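Local coordinates for protein pectate lyase 47 (Bacillus sp. TS-47, PDB 1VBL) that cleaves polygalacturonate (pectate) by beta-elimination, as a thermostable, calcium-binding member of polysaccharide lyase family 1, at residues A[92-97]-A[107-112]; A[167-173]-A[225-229]; A[329-335]-A[357-363]; A[338-344]-A[368-374]. One frame throughout, in Å; residues are numbered along the deposited sequence.

Contact 1: residues A[92-97]-A[107-112]; sequences AYLREY and VEGPLE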
# COMPACT_ATOMS: atom_id res chain seq x y z
N ALA A 92 -19.44 8.64 23.71
CA ALA A 92 -20.83 8.69 23.29
C ALA A 92 -21.02 7.84 22.04
O ALA A 92 -22.06 7.19 21.87
CB ALA A 92 -21.25 10.13 23.02
N TYR A 93 -20.02 7.84 21.17
CA TYR A 93 -20.09 7.06 19.94
C TYR A 93 -20.07 5.58 20.30
O TYR A 93 -20.80 4.78 19.71
CB TYR A 93 -18.91 7.41 19.03
CG TYR A 93 -18.97 6.76 17.67
CD1 TYR A 93 -18.49 5.47 17.47
CD2 TYR A 93 -19.51 7.44 16.57
CE1 TYR A 93 -18.54 4.86 16.22
CE2 TYR A 93 -19.57 6.84 15.32
CZ TYR A 93 -19.09 5.55 15.15
OH TYR A 93 -19.15 4.95 13.91
N LEU A 94 -19.23 5.22 21.26
CA LEU A 94 -19.13 3.84 21.71
C LEU A 94 -20.44 3.37 22.32
O LEU A 94 -20.91 2.26 22.02
CB LEU A 94 -18.01 3.71 22.74
CG LEU A 94 -16.65 3.18 22.26
CD1 LEU A 94 -16.28 3.80 20.93
CD2 LEU A 94 -15.60 3.47 23.32
N ARG A 95 -21.04 4.20 23.16
CA ARG A 95 -22.31 3.85 23.80
C ARG A 95 -23.45 3.75 22.80
O ARG A 95 -24.32 2.88 22.92
CB ARG A 95 -22.67 4.89 24.87
CG ARG A 95 -21.79 4.88 26.11
CD ARG A 95 -22.45 5.65 27.25
NE ARG A 95 -22.56 7.08 26.98
CZ ARG A 95 -21.56 7.94 27.08
NH1 ARG A 95 -20.35 7.52 27.46
NH2 ARG A 95 -21.75 9.22 26.80
N GLU A 96 -23.45 4.63 21.82
CA GLU A 96 -24.50 4.67 20.81
C GLU A 96 -24.49 3.52 19.80
O GLU A 96 -25.54 2.96 19.49
CB GLU A 96 -24.44 6.00 20.05
CG GLU A 96 -25.53 6.19 19.00
CD GLU A 96 -26.88 6.51 19.60
OE1 GLU A 96 -27.86 6.66 18.84
OE2 GLU A 96 -26.97 6.63 20.84
N TYR A 97 -23.31 3.16 19.31
CA TYR A 97 -23.22 2.14 18.28
C TYR A 97 -22.69 0.75 18.63
O TYR A 97 -22.50 -0.07 17.74
CB TYR A 97 -22.42 2.71 17.10
CG TYR A 97 -23.02 4.00 16.57
CD1 TYR A 97 -24.27 3.99 15.95
CD2 TYR A 97 -22.36 5.22 16.73
CE1 TYR A 97 -24.86 5.17 15.50
CE2 TYR A 97 -22.94 6.41 16.27
CZ TYR A 97 -24.18 6.38 15.66
OH TYR A 97 -24.76 7.54 15.19
N VAL A 107 -25.24 2.25 10.50
CA VAL A 107 -24.79 3.29 11.43
C VAL A 107 -25.21 4.65 10.90
O VAL A 107 -24.83 5.05 9.80
CB VAL A 107 -23.25 3.25 11.59
CG1 VAL A 107 -22.80 4.38 12.50
CG2 VAL A 107 -22.83 1.91 12.16
N GLU A 108 -26.01 5.36 11.69
CA GLU A 108 -26.50 6.68 11.30
C GLU A 108 -26.82 7.54 12.51
O GLU A 108 -26.84 7.06 13.64
CB GLU A 108 -27.76 6.55 10.44
CG GLU A 108 -28.86 5.71 11.09
CD GLU A 108 -30.23 5.99 10.50
OE1 GLU A 108 -31.11 5.11 10.59
OE2 GLU A 108 -30.44 7.10 9.96
N GLY A 109 -27.07 8.82 12.27
CA GLY A 109 -27.40 9.72 13.36
C GLY A 109 -26.39 10.82 13.55
O GLY A 109 -25.32 10.80 12.95
N PRO A 110 -26.69 11.81 14.40
CA PRO A 110 -25.79 12.94 14.66
C PRO A 110 -24.35 12.58 15.04
O PRO A 110 -23.42 13.23 14.59
CB PRO A 110 -26.52 13.72 15.76
CG PRO A 110 -27.39 12.70 16.42
CD PRO A 110 -27.89 11.90 15.24
N LEU A 111 -24.17 11.55 15.86
CA LEU A 111 -22.83 11.14 16.27
C LEU A 111 -22.00 10.63 15.09
O LEU A 111 -20.80 10.91 15.00
CB LEU A 111 -22.88 10.07 17.36
CG LEU A 111 -23.18 10.57 18.78
CD1 LEU A 111 -23.33 9.38 19.72
CD2 LEU A 111 -22.06 11.49 19.25
N GLU A 112 -22.63 9.88 14.20
CA GLU A 112 -21.93 9.35 13.02
C GLU A 112 -21.63 10.52 12.08
O GLU A 112 -20.54 10.61 11.52
CB GLU A 112 -22.81 8.30 12.32
CG GLU A 112 -22.31 7.84 10.95
CD GLU A 112 -20.94 7.17 10.98
OE1 GLU A 112 -20.39 6.93 12.08
OE2 GLU A 112 -20.40 6.89 9.89
O HOH W 1 -27.71 7.80 16.30
O HOH W 2 -26.01 9.89 17.39
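Tyr93 and Leu111 mark the closest approach of the two backbones, their CA atoms 6.1 Å apart, where the end of helix 90-97 meets the loop 107-109 and the first turn of helix 110-126. This is helix-to-helix packing with a knob-into-hole centre: Leu111 nests among Ala92, Tyr93, Glu96 and Tyr97. Its CD1 branch reaches 3.6 Å from Glu96 CB and also touches Ala92 CB, while its CB rests 3.8 Å from Tyr97 CE2. The Tyr97 ring illustrates how an aromatic can be fixed from several directions at once. With CG beside the backbone N (chi1 -56°), the ring takes Val107 CG1 over one face, a CH-pi contact 3.8 Å from the centroid and 14° off the normal, with Glu96 CG over the centre of the opposite face. Tyr97 OH donates to Glu108 O at 2.6 Å, arriving from well above the carbonyl plane, and accepts a weak bond from Glu112 N. Water 1 gives a hydrogen bond each to Glu96 OE1 and Glu108 O. Gly109, the N-cap, has backbone angles that call for glycine, and a CB there would crowd Tyr97 OH. Trp175 of strand 174-176 lies against Tyr93 and Val107. Glu112 divides its carboxylate: OE2 forms a salt bridge with Arg115, while OE1 accepts from Tyr93 OH on its syn side at 3.0 Å.

Contact 2: residues A[167-173]-A[225-229]; sequences APLDYFP and FQQHD. With CA (calcium ion), chain B.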
# COMPACT_ATOMS: atom_id res chain seq x y z
N ALA A 167 2.87 4.37 8.65
CA ALA A 167 1.45 4.38 8.31
C ALA A 167 0.65 5.40 9.10
O ALA A 167 0.79 5.51 10.32
CB ALA A 167 0.85 2.99 8.51
N PRO A 168 -0.20 6.17 8.41
CA PRO A 168 -1.03 7.19 9.06
C PRO A 168 -2.10 6.57 9.95
O PRO A 168 -2.62 5.49 9.65
CB PRO A 168 -1.61 7.96 7.89
CG PRO A 168 -1.75 6.90 6.84
CD PRO A 168 -0.44 6.16 6.96
N LEU A 169 -2.42 7.25 11.03
CA LEU A 169 -3.44 6.80 11.97
C LEU A 169 -4.72 7.59 11.72
O LEU A 169 -4.69 8.82 11.66
CB LEU A 169 -2.96 7.03 13.40
CG LEU A 169 -2.90 5.88 14.40
CD1 LEU A 169 -2.18 4.69 13.80
CD2 LEU A 169 -2.18 6.36 15.65
N ASP A 170 -5.83 6.88 11.56
CA ASP A 170 -7.13 7.50 11.34
C ASP A 170 -7.73 7.67 12.75
O ASP A 170 -8.06 6.68 13.40
CB ASP A 170 -8.03 6.58 10.51
CG ASP A 170 -9.34 7.25 10.09
OD1 ASP A 170 -9.84 8.11 10.85
OD2 ASP A 170 -9.86 6.90 9.01
N TYR A 171 -7.85 8.91 13.22
CA TYR A 171 -8.38 9.17 14.56
C TYR A 171 -9.87 8.92 14.70
O TYR A 171 -10.40 8.86 15.82
CB TYR A 171 -8.09 10.61 14.98
CG TYR A 171 -6.63 10.96 15.17
CD1 TYR A 171 -5.72 10.02 15.64
CD2 TYR A 171 -6.18 12.26 14.94
CE1 TYR A 171 -4.39 10.37 15.88
CE2 TYR A 171 -4.86 12.61 15.18
CZ TYR A 171 -3.97 11.67 15.65
OH TYR A 171 -2.66 12.02 15.90
N PHE A 172 -10.57 8.80 13.57
CA PHE A 172 -12.01 8.60 13.61
C PHE A 172 -12.45 7.47 12.69
O PHE A 172 -13.18 7.68 11.73
CB PHE A 172 -12.70 9.90 13.23
CG PHE A 172 -12.23 11.08 14.04
CD1 PHE A 172 -12.68 11.27 15.34
CD2 PHE A 172 -11.28 11.95 13.52
CE1 PHE A 172 -12.18 12.30 16.12
CE2 PHE A 172 -10.77 12.99 14.29
CZ PHE A 172 -11.22 13.17 15.60
N PRO A 173 -12.00 6.23 12.99
CA PRO A 173 -12.35 5.06 12.20
C PRO A 173 -13.86 4.86 12.18
O PRO A 173 -14.55 5.18 13.15
CB PRO A 173 -11.66 3.91 12.94
CG PRO A 173 -10.54 4.58 13.65
CD PRO A 173 -11.17 5.85 14.14
N PHE A 225 -9.15 -2.13 17.18
CA PHE A 225 -9.38 -0.75 16.76
C PHE A 225 -8.43 -0.44 15.60
O PHE A 225 -7.35 0.13 15.79
CB PHE A 225 -9.13 0.20 17.93
CG PHE A 225 -9.75 1.55 17.76
CD1 PHE A 225 -11.09 1.68 17.38
CD2 PHE A 225 -9.01 2.70 17.98
CE1 PHE A 225 -11.67 2.94 17.24
CE2 PHE A 225 -9.58 3.96 17.84
CZ PHE A 225 -10.92 4.08 17.47
N GLN A 226 -8.84 -0.83 14.40
CA GLN A 226 -8.05 -0.65 13.19
C GLN A 226 -8.01 0.79 12.69
O GLN A 226 -8.87 1.23 11.92
CB GLN A 226 -8.57 -1.60 12.10
CG GLN A 226 -8.48 -3.06 12.53
CD GLN A 226 -9.08 -4.04 11.54
OE1 GLN A 226 -8.98 -5.25 11.73
NE2 GLN A 226 -9.71 -3.53 10.49
N GLN A 227 -6.99 1.52 13.13
CA GLN A 227 -6.81 2.91 12.75
C GLN A 227 -5.93 3.06 11.51
O GLN A 227 -5.71 4.18 11.02
CB GLN A 227 -6.21 3.69 13.92
CG GLN A 227 -7.17 3.86 15.08
CD GLN A 227 -6.59 4.72 16.19
OE1 GLN A 227 -5.86 4.24 17.05
NE2 GLN A 227 -6.90 6.01 16.15
N HIS A 228 -5.40 1.95 11.02
CA HIS A 228 -4.57 1.96 9.82
C HIS A 228 -5.38 1.41 8.66
O HIS A 228 -6.40 0.74 8.87
CB HIS A 228 -3.34 1.05 9.96
CG HIS A 228 -2.38 1.48 11.02
ND1 HIS A 228 -2.19 0.76 12.18
CD2 HIS A 228 -1.52 2.53 11.07
CE1 HIS A 228 -1.25 1.35 12.91
NE2 HIS A 228 -0.83 2.42 12.26
N ASP A 229 -4.94 1.69 7.45
CA ASP A 229 -5.60 1.11 6.30
C ASP A 229 -4.49 0.53 5.43
O ASP A 229 -3.68 -0.26 5.92
CB ASP A 229 -6.44 2.12 5.53
CG ASP A 229 -7.46 1.44 4.62
OD1 ASP A 229 -8.05 0.42 5.04
OD2 ASP A 229 -7.68 1.92 3.50
CA CA B . -7.04 2.44 1.05
O HOH W 3 1.42 3.88 12.55
O HOH W 4 -2.63 3.51 7.53
O HOH W 5 -8.16 4.23 2.18
O HOH W 6 -7.55 2.99 -1.46
O HOH W 7 -9.13 1.05 1.00
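Ala167 opens the contact with its CB 3.5 Å from His228 CD2, and its carbonyl shares water 3 with His228 NE2. Pro168 contributes its O, joined through water 4 to Asp229 N. Leu169 then presses CD1 to within 3.1 Å of His228 NE2, a tight approach to a ring whose ND1 is held by Asp214. At Asp170 the two loops are tied together: its N donates to Gln227 O at 2.8 Å, in the carbonyl plane on a lone pair, and its own O receives Gln227 NE2 at 3.1 Å, from above the carbonyl plane. The Gln227 chain, extended beyond CG, thus returns its amide to the residue its backbone already grips. Asp170 OD1 accepts from Phe172 N, an Asx turn. Tyr171 offers its ring edge to Gln227 NE2. Pro173 closes the series, CD 3.8 Å from Phe225 CZ and CG against Gln227 CG. Beyond this packing, Asp229 OD2 binds the calcium ion at 2.6 Å, a site completed by Asp190, Asp233 and waters. Loop 167-173 leaves strand 164-166 of the parallel beta-helix for strand 174-176, and loop 225-229 leads into strand 232-235, with helix 110-126 against Asp170 and Phe172 and strand 184-186 against Pro173 and Gln226.

Contact 3: residues A[329-335]-A[357-363]; sequences YFSFDWD and TIVDLPN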
# COMPACT_ATOMS: atom_id res chain seq x y z
N TYR A 329 10.18 -15.93 -3.01
CA TYR A 329 10.67 -16.76 -1.91
C TYR A 329 9.92 -16.49 -0.62
O TYR A 329 9.85 -15.35 -0.16
CB TYR A 329 12.16 -16.46 -1.71
CG TYR A 329 12.93 -17.46 -0.89
CD1 TYR A 329 13.98 -18.18 -1.46
CD2 TYR A 329 12.65 -17.67 0.46
CE1 TYR A 329 14.73 -19.08 -0.70
CE2 TYR A 329 13.40 -18.57 1.23
CZ TYR A 329 14.44 -19.27 0.64
OH TYR A 329 15.19 -20.15 1.37
N PHE A 330 9.36 -17.55 -0.02
CA PHE A 330 8.62 -17.42 1.24
C PHE A 330 9.35 -18.12 2.38
O PHE A 330 9.82 -19.24 2.23
CB PHE A 330 7.22 -18.05 1.13
CG PHE A 330 6.29 -17.32 0.21
CD1 PHE A 330 6.36 -17.51 -1.17
CD2 PHE A 330 5.31 -16.48 0.73
CE1 PHE A 330 5.47 -16.87 -2.02
CE2 PHE A 330 4.41 -15.83 -0.11
CZ PHE A 330 4.49 -16.02 -1.49
N SER A 331 9.41 -17.45 3.52
CA SER A 331 10.05 -18.00 4.71
C SER A 331 9.11 -17.87 5.90
O SER A 331 8.60 -16.78 6.17
CB SER A 331 11.36 -17.26 5.00
OG SER A 331 11.99 -17.78 6.15
N PHE A 332 8.87 -18.97 6.59
CA PHE A 332 7.99 -18.99 7.77
C PHE A 332 8.77 -19.70 8.88
O PHE A 332 9.50 -20.64 8.61
CB PHE A 332 6.71 -19.78 7.48
CG PHE A 332 5.79 -19.13 6.48
CD1 PHE A 332 4.78 -18.28 6.91
CD2 PHE A 332 5.93 -19.38 5.12
CE1 PHE A 332 3.90 -17.69 6.00
CE2 PHE A 332 5.05 -18.80 4.20
CZ PHE A 332 4.04 -17.95 4.64
N ASP A 333 8.61 -19.27 10.13
CA ASP A 333 9.32 -19.94 11.20
C ASP A 333 8.46 -20.96 11.93
O ASP A 333 8.77 -21.39 13.04
CB ASP A 333 9.94 -18.93 12.19
CG ASP A 333 8.90 -18.12 12.94
OD1 ASP A 333 9.33 -17.23 13.71
OD2 ASP A 333 7.69 -18.35 12.78
N TRP A 334 7.37 -21.35 11.27
CA TRP A 334 6.46 -22.37 11.78
C TRP A 334 5.97 -23.18 10.58
O TRP A 334 6.04 -22.71 9.44
CB TRP A 334 5.30 -21.73 12.56
CG TRP A 334 4.17 -21.16 11.74
CD1 TRP A 334 3.01 -21.78 11.41
CD2 TRP A 334 4.07 -19.82 11.23
NE1 TRP A 334 2.18 -20.92 10.72
CE2 TRP A 334 2.81 -19.71 10.60
CE3 TRP A 334 4.92 -18.71 11.25
CZ2 TRP A 334 2.38 -18.52 10.00
CZ3 TRP A 334 4.49 -17.52 10.65
CH2 TRP A 334 3.22 -17.44 10.03
N ASP A 335 5.51 -24.40 10.83
CA ASP A 335 5.05 -25.28 9.77
C ASP A 335 3.66 -24.96 9.24
O ASP A 335 2.72 -25.73 9.40
CB ASP A 335 5.11 -26.74 10.25
CG ASP A 335 6.53 -27.30 10.24
OD1 ASP A 335 6.81 -28.24 11.01
OD2 ASP A 335 7.36 -26.80 9.46
N THR A 357 8.44 -20.80 -7.23
CA THR A 357 8.20 -20.45 -5.84
C THR A 357 8.95 -21.37 -4.88
O THR A 357 8.94 -22.59 -5.04
CB THR A 357 6.70 -20.53 -5.46
OG1 THR A 357 5.93 -19.65 -6.29
CG2 THR A 357 6.50 -20.13 -4.01
N ILE A 358 9.59 -20.78 -3.88
CA ILE A 358 10.28 -21.56 -2.88
C ILE A 358 9.64 -21.26 -1.54
O ILE A 358 9.30 -20.11 -1.25
CB ILE A 358 11.78 -21.20 -2.75
CG1 ILE A 358 12.54 -21.68 -3.99
CG2 ILE A 358 12.36 -21.85 -1.48
CD1 ILE A 358 14.04 -21.38 -3.93
N VAL A 359 9.45 -22.29 -0.73
CA VAL A 359 8.90 -22.11 0.61
C VAL A 359 9.97 -22.65 1.54
O VAL A 359 10.50 -23.75 1.32
CB VAL A 359 7.56 -22.86 0.81
CG1 VAL A 359 7.75 -24.36 0.72
CG2 VAL A 359 6.97 -22.48 2.16
N ASP A 360 10.32 -21.87 2.55
CA ASP A 360 11.34 -22.24 3.52
C ASP A 360 10.66 -22.39 4.87
O ASP A 360 10.36 -21.39 5.53
CB ASP A 360 12.40 -21.13 3.58
CG ASP A 360 13.65 -21.55 4.33
OD1 ASP A 360 13.54 -22.30 5.32
OD2 ASP A 360 14.74 -21.10 3.93
N LEU A 361 10.41 -23.63 5.27
CA LEU A 361 9.75 -23.92 6.54
C LEU A 361 10.65 -24.71 7.49
O LEU A 361 11.69 -25.23 7.09
CB LEU A 361 8.47 -24.73 6.28
CG LEU A 361 7.50 -24.19 5.23
CD1 LEU A 361 6.31 -25.14 5.13
CD2 LEU A 361 7.04 -22.80 5.61
N PRO A 362 10.26 -24.80 8.77
CA PRO A 362 11.12 -25.56 9.68
C PRO A 362 11.25 -27.03 9.28
O PRO A 362 12.24 -27.68 9.61
CB PRO A 362 10.46 -25.36 11.05
CG PRO A 362 9.05 -24.91 10.74
CD PRO A 362 9.21 -24.08 9.50
N ASN A 363 10.27 -27.54 8.54
CA ASN A 363 10.29 -28.93 8.11
C ASN A 363 10.97 -29.08 6.76
O ASN A 363 10.92 -30.15 6.15
CB ASN A 363 8.86 -29.49 8.04
CG ASN A 363 8.17 -29.19 6.72
OD1 ASN A 363 8.33 -28.11 6.14
ND2 ASN A 363 7.37 -30.14 6.25
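Thr357 CG2 packs 3.9 Å from Phe330 CD1. At Ile358 the backbone O accepts from Phe330 N, nearly straight at 170°, while the side chain turns to the face shared with Tyr329: its CG2 lies over the tyrosine ring, 4.0 Å from the centroid, as a CH-pi contact. Val359 points to the other face, beside Phe330 and Phe332. Asp360 does double duty. Its N and O bond to Phe330 O (2.7 Å) and Phe332 N (3.0 Å), and its carboxylate, carried by CG anti to the backbone N (chi1 -168°), takes Tyr329 OH on the anti side of OD2 at 2.8 Å, in the plane of the ring. A phenylalanine in place of Tyr329 would probably leave Asp360 OD2 without this donor and its carboxylate freer to turn. Leu361 CD2 then lies 3.6 Å from Phe332 CB, the two side chains running the same way, and Pro362 CD meets Trp334 O as the strands part. Phe330 and Phe332 stack in turn on Tyr301 and Phe303 of strand 293-303. Parallel strands in matched register, with aromatic rings piled from one coil to the next, are the signature of the parallel beta-helix of pectate lyases.

Contact 4: residues A[338-344]-A[368-374]; sequences PSLIIKV and IDLVASY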
# COMPACT_ATOMS: atom_id res chain seq x y z
N PRO A 338 0.98 -24.54 3.43
CA PRO A 338 1.18 -23.67 2.26
C PRO A 338 -0.06 -23.35 1.43
O PRO A 338 -0.03 -22.44 0.59
CB PRO A 338 2.27 -24.40 1.46
CG PRO A 338 2.11 -25.84 1.88
CD PRO A 338 1.84 -25.74 3.35
N SER A 339 -1.15 -24.08 1.65
CA SER A 339 -2.38 -23.84 0.91
C SER A 339 -3.01 -22.52 1.37
O SER A 339 -3.96 -22.03 0.76
CB SER A 339 -3.37 -24.98 1.11
OG SER A 339 -3.94 -24.96 2.41
N LEU A 340 -2.46 -21.96 2.44
CA LEU A 340 -2.96 -20.70 3.01
C LEU A 340 -2.32 -19.47 2.39
O LEU A 340 -2.80 -18.36 2.58
CB LEU A 340 -2.72 -20.67 4.52
CG LEU A 340 -3.54 -21.57 5.45
CD1 LEU A 340 -3.54 -22.99 4.93
CD2 LEU A 340 -2.96 -21.50 6.85
N ILE A 341 -1.23 -19.67 1.65
CA ILE A 341 -0.52 -18.54 1.07
C ILE A 341 -1.33 -17.82 -0.01
O ILE A 341 -1.22 -16.61 -0.17
CB ILE A 341 0.84 -19.01 0.52
CG1 ILE A 341 1.65 -19.63 1.67
CG2 ILE A 341 1.60 -17.83 -0.08
CD1 ILE A 341 2.97 -20.26 1.26
N ILE A 342 -2.14 -18.57 -0.74
CA ILE A 342 -3.00 -17.98 -1.77
C ILE A 342 -4.43 -18.05 -1.27
O ILE A 342 -4.84 -19.02 -0.65
CB ILE A 342 -2.92 -18.75 -3.11
CG1 ILE A 342 -1.52 -18.62 -3.72
CG2 ILE A 342 -3.98 -18.21 -4.08
CD1 ILE A 342 -1.36 -19.36 -5.03
N LYS A 343 -5.19 -16.99 -1.51
CA LYS A 343 -6.58 -16.95 -1.09
C LYS A 343 -7.35 -16.44 -2.30
O LYS A 343 -6.91 -15.51 -2.97
CB LYS A 343 -6.75 -16.01 0.11
CG LYS A 343 -8.04 -16.22 0.89
CD LYS A 343 -7.94 -15.61 2.28
CE LYS A 343 -9.17 -15.90 3.12
NZ LYS A 343 -9.05 -15.34 4.49
N VAL A 344 -8.49 -17.06 -2.59
CA VAL A 344 -9.28 -16.65 -3.75
C VAL A 344 -10.61 -16.02 -3.38
O VAL A 344 -11.34 -16.54 -2.54
CB VAL A 344 -9.54 -17.86 -4.69
CG1 VAL A 344 -10.31 -17.40 -5.92
CG2 VAL A 344 -8.21 -18.49 -5.09
N ILE A 368 7.91 -25.19 -4.61
CA ILE A 368 6.56 -25.67 -4.40
C ILE A 368 5.60 -25.03 -5.38
O ILE A 368 5.81 -23.91 -5.84
CB ILE A 368 6.10 -25.37 -2.96
CG1 ILE A 368 4.70 -25.94 -2.72
CG2 ILE A 368 6.12 -23.87 -2.71
CD1 ILE A 368 4.24 -25.80 -1.27
N ASP A 369 4.55 -25.78 -5.73
CA ASP A 369 3.52 -25.28 -6.63
C ASP A 369 2.41 -24.77 -5.71
O ASP A 369 1.59 -25.56 -5.23
CB ASP A 369 2.98 -26.43 -7.50
CG ASP A 369 2.00 -25.95 -8.55
OD1 ASP A 369 1.35 -24.91 -8.33
OD2 ASP A 369 1.86 -26.63 -9.59
N LEU A 370 2.41 -23.47 -5.43
CA LEU A 370 1.41 -22.90 -4.54
C LEU A 370 -0.01 -23.01 -5.07
O LEU A 370 -0.95 -23.14 -4.29
CB LEU A 370 1.75 -21.44 -4.22
CG LEU A 370 2.97 -21.23 -3.32
CD1 LEU A 370 3.10 -19.76 -2.97
CD2 LEU A 370 2.84 -22.07 -2.05
N VAL A 371 -0.18 -22.95 -6.39
CA VAL A 371 -1.52 -23.07 -6.96
C VAL A 371 -2.04 -24.48 -6.68
O VAL A 371 -3.18 -24.65 -6.25
CB VAL A 371 -1.53 -22.82 -8.48
CG1 VAL A 371 -2.89 -23.16 -9.05
CG2 VAL A 371 -1.19 -21.36 -8.78
N ALA A 372 -1.21 -25.48 -6.92
CA ALA A 372 -1.59 -26.87 -6.67
C ALA A 372 -1.85 -27.05 -5.18
O ALA A 372 -2.81 -27.71 -4.78
CB ALA A 372 -0.48 -27.81 -7.13
N SER A 373 -0.99 -26.46 -4.36
CA SER A 373 -1.13 -26.56 -2.91
C SER A 373 -2.49 -25.99 -2.49
O SER A 373 -3.20 -26.58 -1.68
CB SER A 373 -0.00 -25.81 -2.22
OG SER A 373 -0.16 -25.84 -0.82
N TYR A 374 -2.84 -24.84 -3.05
CA TYR A 374 -4.11 -24.21 -2.74
C TYR A 374 -5.28 -25.10 -3.16
O TYR A 374 -6.19 -25.36 -2.37
CB TYR A 374 -4.22 -22.86 -3.46
CG TYR A 374 -5.63 -22.31 -3.47
CD1 TYR A 374 -6.14 -21.60 -2.39
CD2 TYR A 374 -6.49 -22.59 -4.54
CE1 TYR A 374 -7.47 -21.17 -2.37
CE2 TYR A 374 -7.81 -22.17 -4.53
CZ TYR A 374 -8.29 -21.46 -3.44
OH TYR A 374 -9.61 -21.07 -3.42
O HOH W 8 -1.32 -21.49 -1.73
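Tyr374 brings the edge of its ring to Ser339 O, which lies near the ring plane, whereas Ile342 O and Val344 CG2 approach obliquely, at 3.4 Å from Tyr374 CD1 and 3.4 Å from Tyr374 CZ respectively. The setting is a helix laid against the parallel beta-helix: helix 370-377 packs on strand 342-345 and the 3-10 turn before it, the short strand and helix axes 9.1 Å apart at -58°. Tyr374 reaches the strand because its CG stands anti to the backbone N (chi1 165°), and its hydroxyl goes on to bond Leu380 O. Cutting this side chain back to alanine is likely to open a gap beside Val344 and leave Leu380 O without that hydroxyl. Apolar contacts follow toward the helix start. Leu370 splits its branches over Ile341, with CD2 3.8 Å from Ile341 CD1 and CD1 against Ile341 CG2, while its CB receives Ile342 CD1 at 3.8 Å. Farther out, Ile368 CD1 meets Pro338 CB at 3.6 Å, the side chains crossing at about a right angle. Phe330 and Trp315 cover Leu370 from the coil. The helix itself begins at Asp369, an N-cap whose OD1 accepts from Ala372 N and also pairs with Lys384. Polar backbone atoms at the interface are served by water 8, which donates to Pro338 O and Leu370 O and accepts from Ile342 N at 3.2 Å.

In the fold
The four contacts show chemistry changing with place. Contact 2 is the most buried, a loop-to-loop junction of backbone and amide bonds near the calcium ion. Contact 1, the farthest from the chain centre, joins peripheral helices through tyrosine hydroxyls and a leucine knob; its centre lies about 18 Å from that of contact 2, and Arg115 bonds to both. Contacts 3 and 4, each partly buried, sit together elsewhere, their segments alternating along the chain. They touch directly: Phe330 CE2 packs 3.5 Å from Ile341 CG2, and Thr357 meets Leu370. Contact 3 relies on regular strand bonding, whereas contact 4 is largely apolar packing bridged by a water.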